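Local atomic coordinates of eEF1A lysine and N-terminal methyltransferase (Homo sapiens, PDB entry 5WCJ), a protein that methylates translation elongation factor eEF1A, using the C-terminal domain contained here for its N terminus and a separate N-terminal domain for a lysine. Residues L30-N35 with P212-T217; E37-I42 with Q219-T224. One frame throughout, in Å; residues are numbered along the deposited sequence. Where two conformers were deposited one is given.

Interaction 1: L30-N35 with P212-T217; sequences LALLRN and PELLET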
loop_
_atom_site.group_PDB
_atom_site.type_symbol
_atom_site.label_atom_id
_atom_site.label_comp_id
_atom_site.label_asym_id
_atom_site.label_seq_id
_atom_site.Cartn_x
_atom_site.Cartn_y
_atom_site.Cartn_z
ATOM N N LEU A 30 -1.430 0.816 8.390
ATOM C CA LEU A 30 -0.452 -0.046 9.049
ATOM C C LEU A 30 -0.829 -0.331 10.520
ATOM O O LEU A 30 -0.454 -1.384 11.078
ATOM C CB LEU A 30 0.938 0.570 8.972
ATOM C CG LEU A 30 1.543 0.818 7.594
ATOM C CD1 LEU A 30 2.906 1.496 7.702
ATOM C CD2 LEU A 30 1.658 -0.481 6.838
ATOM N N ALA A 31 -1.596 0.570 11.137
ATOM C CA ALA A 31 -2.101 0.321 12.500
ATOM C C ALA A 31 -2.974 -0.943 12.644
ATOM O O ALA A 31 -3.054 -1.505 13.735
ATOM C CB ALA A 31 -2.831 1.540 13.017
ATOM N N LEU A 32 -3.574 -1.440 11.554
ATOM C CA LEU A 32 -4.339 -2.691 11.610
ATOM C C LEU A 32 -3.498 -3.972 11.658
ATOM O O LEU A 32 -4.070 -5.064 11.741
ATOM C CB LEU A 32 -5.324 -2.785 10.432
ATOM C CG LEU A 32 -6.298 -1.610 10.302
ATOM C CD1 LEU A 32 -7.134 -1.752 9.046
ATOM C CD2 LEU A 32 -7.190 -1.529 11.525
ATOM N N LEU A 33 -2.171 -3.864 11.559
ATOM C CA LEU A 33 -1.315 -5.057 11.593
ATOM C C LEU A 33 -1.031 -5.646 12.989
ATOM O O LEU A 33 -1.097 -6.860 13.167
ATOM C CB LEU A 33 0.019 -4.776 10.929
ATOM C CG LEU A 33 0.021 -4.628 9.421
ATOM C CD1 LEU A 33 1.358 -4.077 8.989
ATOM C CD2 LEU A 33 -0.243 -5.977 8.753
ATOM N N ARG A 34 -0.654 -4.817 13.944
ATOM C CA ARG A 34 -0.030 -5.330 15.193
ATOM C C ARG A 34 0.541 -4.200 16.036
ATOM O O ARG A 34 0.606 -3.056 15.582
ATOM C CB ARG A 34 1.102 -6.333 14.882
ATOM N N ASN A 35 0.968 -4.533 17.256
ATOM C CA ASN A 35 1.581 -3.559 18.170
ATOM C C ASN A 35 2.462 -2.550 17.405
ATOM O O ASN A 35 3.455 -2.948 16.800
ATOM C CB ASN A 35 2.417 -4.279 19.237
ATOM N N PRO A 212 -12.161 0.606 21.225
ATOM C CA PRO A 212 -11.075 1.169 22.044
ATOM C C PRO A 212 -9.666 0.773 21.566
ATOM O O PRO A 212 -8.773 1.617 21.547
ATOM C CB PRO A 212 -11.348 0.606 23.465
ATOM C CG PRO A 212 -12.533 -0.304 23.347
ATOM C CD PRO A 212 -13.225 0.002 22.054
ATOM N N GLU A 213 -9.492 -0.493 21.190
ATOM C CA GLU A 213 -8.210 -1.002 20.657
ATOM C C GLU A 213 -7.858 -0.332 19.328
ATOM O O GLU A 213 -6.727 0.079 19.117
ATOM C CB GLU A 213 -8.273 -2.525 20.471
ATOM N N LEU A 214 -8.862 -0.206 18.466
ATOM C CA LEU A 214 -8.781 0.553 17.200
ATOM C C LEU A 214 -8.226 1.963 17.424
ATOM O O LEU A 214 -7.282 2.392 16.764
ATOM C CB LEU A 214 -10.177 0.614 16.560
ATOM C CG LEU A 214 -10.431 0.466 15.062
ATOM C CD1 LEU A 214 -9.433 -0.439 14.340
ATOM C CD2 LEU A 214 -11.860 -0.026 14.857
ATOM N N LEU A 215 -8.795 2.662 18.400
ATOM C CA LEU A 215 -8.352 3.999 18.767
ATOM C C LEU A 215 -6.927 4.006 19.345
ATOM O O LEU A 215 -6.121 4.855 18.998
ATOM C CB LEU A 215 -9.323 4.595 19.790
ATOM C CG LEU A 215 -9.190 6.083 20.104
ATOM C CD1 LEU A 215 -9.828 6.918 19.010
ATOM C CD2 LEU A 215 -9.813 6.398 21.463
ATOM N N GLU A 216 -6.627 3.048 20.214
ATOM C CA GLU A 216 -5.330 2.975 20.866
ATOM C C GLU A 216 -4.199 2.763 19.838
ATOM O O GLU A 216 -3.226 3.538 19.812
ATOM C CB GLU A 216 -5.334 1.854 21.910
ATOM N N THR A 217 -4.369 1.764 18.965
ATOM C CA THR A 217 -3.358 1.437 17.947
ATOM C C THR A 217 -3.097 2.612 16.992
ATOM O O THR A 217 -1.955 2.899 16.660
ATOM C CB THR A 217 -3.715 0.152 17.155
ATOM O OG1 THR A 217 -4.986 0.294 16.503
ATOM C CG2 THR A 217 -3.740 -1.077 18.091
#
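Leu32 and Leu214 make the apolar part of this contact, and they meet through one methyl each: Leu32 CD2 lies 3.8 Å from Leu214 CD1, the two side chains crossing at a slant. The CB of Leu32 starts off away from the helix. Its first torsion (chi1 -56°) then swings CG beside the backbone N, from where CD2 can turn back across the gap. Leu214 leaves its helix along the flank and likewise reaches over with its tip. Its chi1 of -140° is well off a staggered value, so the rotamer is less comfortable than that of Leu32.

The second point of contact is closer to the backbones. Ala31 CA and Thr217 CA are 5.7 Å apart, an approach that a methyl side chain readily allows. Ala31 points its CB at the helix, where it sits 4.0 Å from Thr217 O.

Polar atoms face each other here without bonding across. Ala31 O stands 3.8 Å from Thr217 OG1, too far for a hydrogen bond. In the conformer given for Thr217, the hydroxyl turns back on its own helix instead, to within 3.1 Å of Glu213 O and equally near Leu214 O. On the other segment the short 3-10 turn is closed by a backbone hydrogen bond from Leu33 N to Leu30 O.

In the fold, residues 30-35 link helix 21-28 to helix 36-41, and helix 211-226 follows strand 197-202. Tyr187 of the edge strand 185-190 touches both Leu32 and Leu214, while Leu30 and Leu33 reach inward to Val120 on strand 118-123. The link is thus packed between the late helix and the sheet.

Interaction 2: E37-I42 with Q219-T224; sequences ELLLEI and QALERT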
loop_
_atom_site.group_PDB
_atom_site.type_symbol
_atom_site.label_atom_id
_atom_site.label_comp_id
_atom_site.label_asym_id
_atom_site.label_seq_id
_atom_site.Cartn_x
_atom_site.Cartn_y
_atom_site.Cartn_z
ATOM N N GLU A 37 4.465 -0.259 18.416
ATOM C CA GLU A 37 5.818 -0.348 18.953
ATOM C C GLU A 37 6.587 -1.392 18.155
ATOM O O GLU A 37 7.647 -1.096 17.587
ATOM C CB GLU A 37 5.794 -0.731 20.438
ATOM N N LEU A 38 6.027 -2.597 18.076
ATOM C CA LEU A 38 6.669 -3.665 17.318
ATOM C C LEU A 38 6.831 -3.344 15.839
ATOM O O LEU A 38 7.824 -3.731 15.250
ATOM C CB LEU A 38 5.939 -5.010 17.470
ATOM C CG LEU A 38 6.194 -5.858 18.718
ATOM C CD1 LEU A 38 5.793 -7.292 18.411
ATOM C CD2 LEU A 38 7.639 -5.805 19.205
ATOM N N LEU A 39 5.872 -2.617 15.266
ATOM C CA LEU A 39 5.817 -2.316 13.826
ATOM C C LEU A 39 7.097 -1.710 13.241
ATOM O O LEU A 39 7.509 -2.080 12.149
ATOM C CB LEU A 39 4.630 -1.390 13.562
ATOM C CG LEU A 39 4.127 -1.116 12.157
ATOM C CD1 LEU A 39 3.610 -2.392 11.514
ATOM C CD2 LEU A 39 3.021 -0.073 12.237
ATOM N N LEU A 40 7.718 -0.779 13.957
ATOM C CA LEU A 40 9.010 -0.235 13.556
ATOM C C LEU A 40 10.171 -1.233 13.732
ATOM O O LEU A 40 11.173 -1.156 13.033
ATOM C CB LEU A 40 9.351 0.995 14.398
ATOM C CG LEU A 40 8.626 2.309 14.142
ATOM C CD1 LEU A 40 9.197 3.356 15.085
ATOM C CD2 LEU A 40 8.771 2.744 12.696
ATOM N N GLU A 41 10.035 -2.133 14.700
ATOM C CA GLU A 41 11.131 -2.999 15.143
ATOM C C GLU A 41 11.197 -4.354 14.454
ATOM O O GLU A 41 12.121 -5.131 14.742
ATOM C CB GLU A 41 10.993 -3.250 16.635
ATOM C CG GLU A 41 11.008 -1.985 17.468
ATOM C CD GLU A 41 10.758 -2.240 18.942
ATOM O OE1 GLU A 41 10.560 -3.414 19.335
ATOM O OE2 GLU A 41 10.771 -1.245 19.714
ATOM N N ILE A 42 10.237 -4.647 13.561
ATOM C CA ILE A 42 10.175 -5.941 12.874
ATOM C C ILE A 42 10.027 -5.749 11.355
ATOM O O ILE A 42 9.448 -4.747 10.915
ATOM C CB ILE A 42 9.040 -6.825 13.441
ATOM C CG1 ILE A 42 7.656 -6.175 13.261
ATOM C CG2 ILE A 42 9.284 -7.111 14.927
ATOM C CD1 ILE A 42 6.899 -6.590 12.024
ATOM N N GLN A 219 -3.477 5.912 17.634
ATOM C CA GLN A 219 -2.792 7.016 18.317
ATOM C C GLN A 219 -1.315 6.708 18.573
ATOM O O GLN A 219 -0.463 7.581 18.451
ATOM C CB GLN A 219 -3.518 7.371 19.617
ATOM C CG GLN A 219 -4.886 7.989 19.342
ATOM C CD GLN A 219 -5.714 8.221 20.589
ATOM O OE1 GLN A 219 -5.531 7.557 21.615
ATOM N NE2 GLN A 219 -6.648 9.161 20.500
ATOM N N ALA A 220 -1.030 5.463 18.917
ATOM C CA ALA A 220 0.338 4.997 19.086
ATOM C C ALA A 220 1.162 5.134 17.790
ATOM O O ALA A 220 2.294 5.608 17.830
ATOM C CB ALA A 220 0.332 3.560 19.565
ATOM N N LEU A 221 0.573 4.767 16.647
ATOM C CA LEU A 221 1.263 4.903 15.363
ATOM C C LEU A 221 1.609 6.340 15.051
ATOM O O LEU A 221 2.731 6.621 14.659
ATOM C CB LEU A 221 0.439 4.303 14.211
ATOM C CG LEU A 221 1.116 4.236 12.830
ATOM C CD1 LEU A 221 2.506 3.614 12.870
ATOM C CD2 LEU A 221 0.231 3.478 11.865
ATOM N N GLU A 222 0.659 7.259 15.248
ATOM C CA GLU A 222 0.877 8.674 14.900
ATOM C C GLU A 222 1.942 9.348 15.780
ATOM O O GLU A 222 2.598 10.291 15.335
ATOM C CB GLU A 222 -0.425 9.476 14.980
ATOM N N ARG A 223 2.093 8.864 17.013
ATOM C CA ARG A 223 3.086 9.391 17.962
ATOM C C ARG A 223 4.506 9.130 17.463
ATOM O O ARG A 223 5.360 10.016 17.503
ATOM C CB ARG A 223 2.909 8.751 19.347
ATOM N N THR A 224 4.735 7.912 16.981
ATOM C CA THR A 224 6.038 7.523 16.440
ATOM C C THR A 224 6.357 8.276 15.131
ATOM O O THR A 224 7.433 8.839 14.985
ATOM C CB THR A 224 6.123 5.998 16.223
ATOM O OG1 THR A 224 5.215 5.607 15.191
ATOM C CG2 THR A 224 5.786 5.242 17.510
#
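Leu39 and Leu221 hold the buried side of this contact in nearly the same conformation, yet they use different branches. In Leu39, CG lies opposite the backbone N (chi1 -167°) and CD2 extends as the outer branch, anti to CA. That methyl comes within 3.8 Å of Leu221 CD1, which is the branch folded back beside CA. The outer branch of Leu221, CD2, is directed instead to Ala31. The CB of Leu39 faces the opposing helix, whereas Leu221 sets out along the flank of its helix and gets across with CD1.

Helix 36-41 is short and weakly bonded, and it leads into strand 44-49, the first strand of the Rossmann-like methyltransferase sheet. Its partner, helix 211-226, comes from late in the chain, after strand 197-202, so the contact brings together elements that flank the sheet early and late in the sequence.

Leu40 and Thr224 meet more loosely toward the surface. Leu40 is stretched out, with CD1 anti to CA, and that methyl lies 4.2 Å from Thr224 CB. Thr224 keeps its hydroxyl for its own helix: with OG1 set between the backbone N and the carbonyl carbon, it donates a 2.7 Å hydrogen bond to Leu221 O. The donor is tilted 24° from the carbonyl plane. The backbone bond from Thr224 N to Ala220 O is weak, at 3.5 Å. Phe64 packs against both Leu39 and Leu40, and Lys66 NZ hydrogen-bonds to Glu41 O at the end of the short helix.

From the N terminus, the chain passes first through residues 30-35 and then 37-42, and runs through all seven strands of the sheet before helix 211-226 returns to both. Interaction 1 closes its loop at 212-217 and interaction 2 at 219-224, each spanning 176 residues. Because the later segments come in the same order as the earlier ones, the two loops cross rather than nest. The centres lie about 10 Å apart, and the sites touch: Leu33 CD1 is 3.8 Å from Leu39 CD1. Together they lay the one late helix against the region leading into strand 44-49.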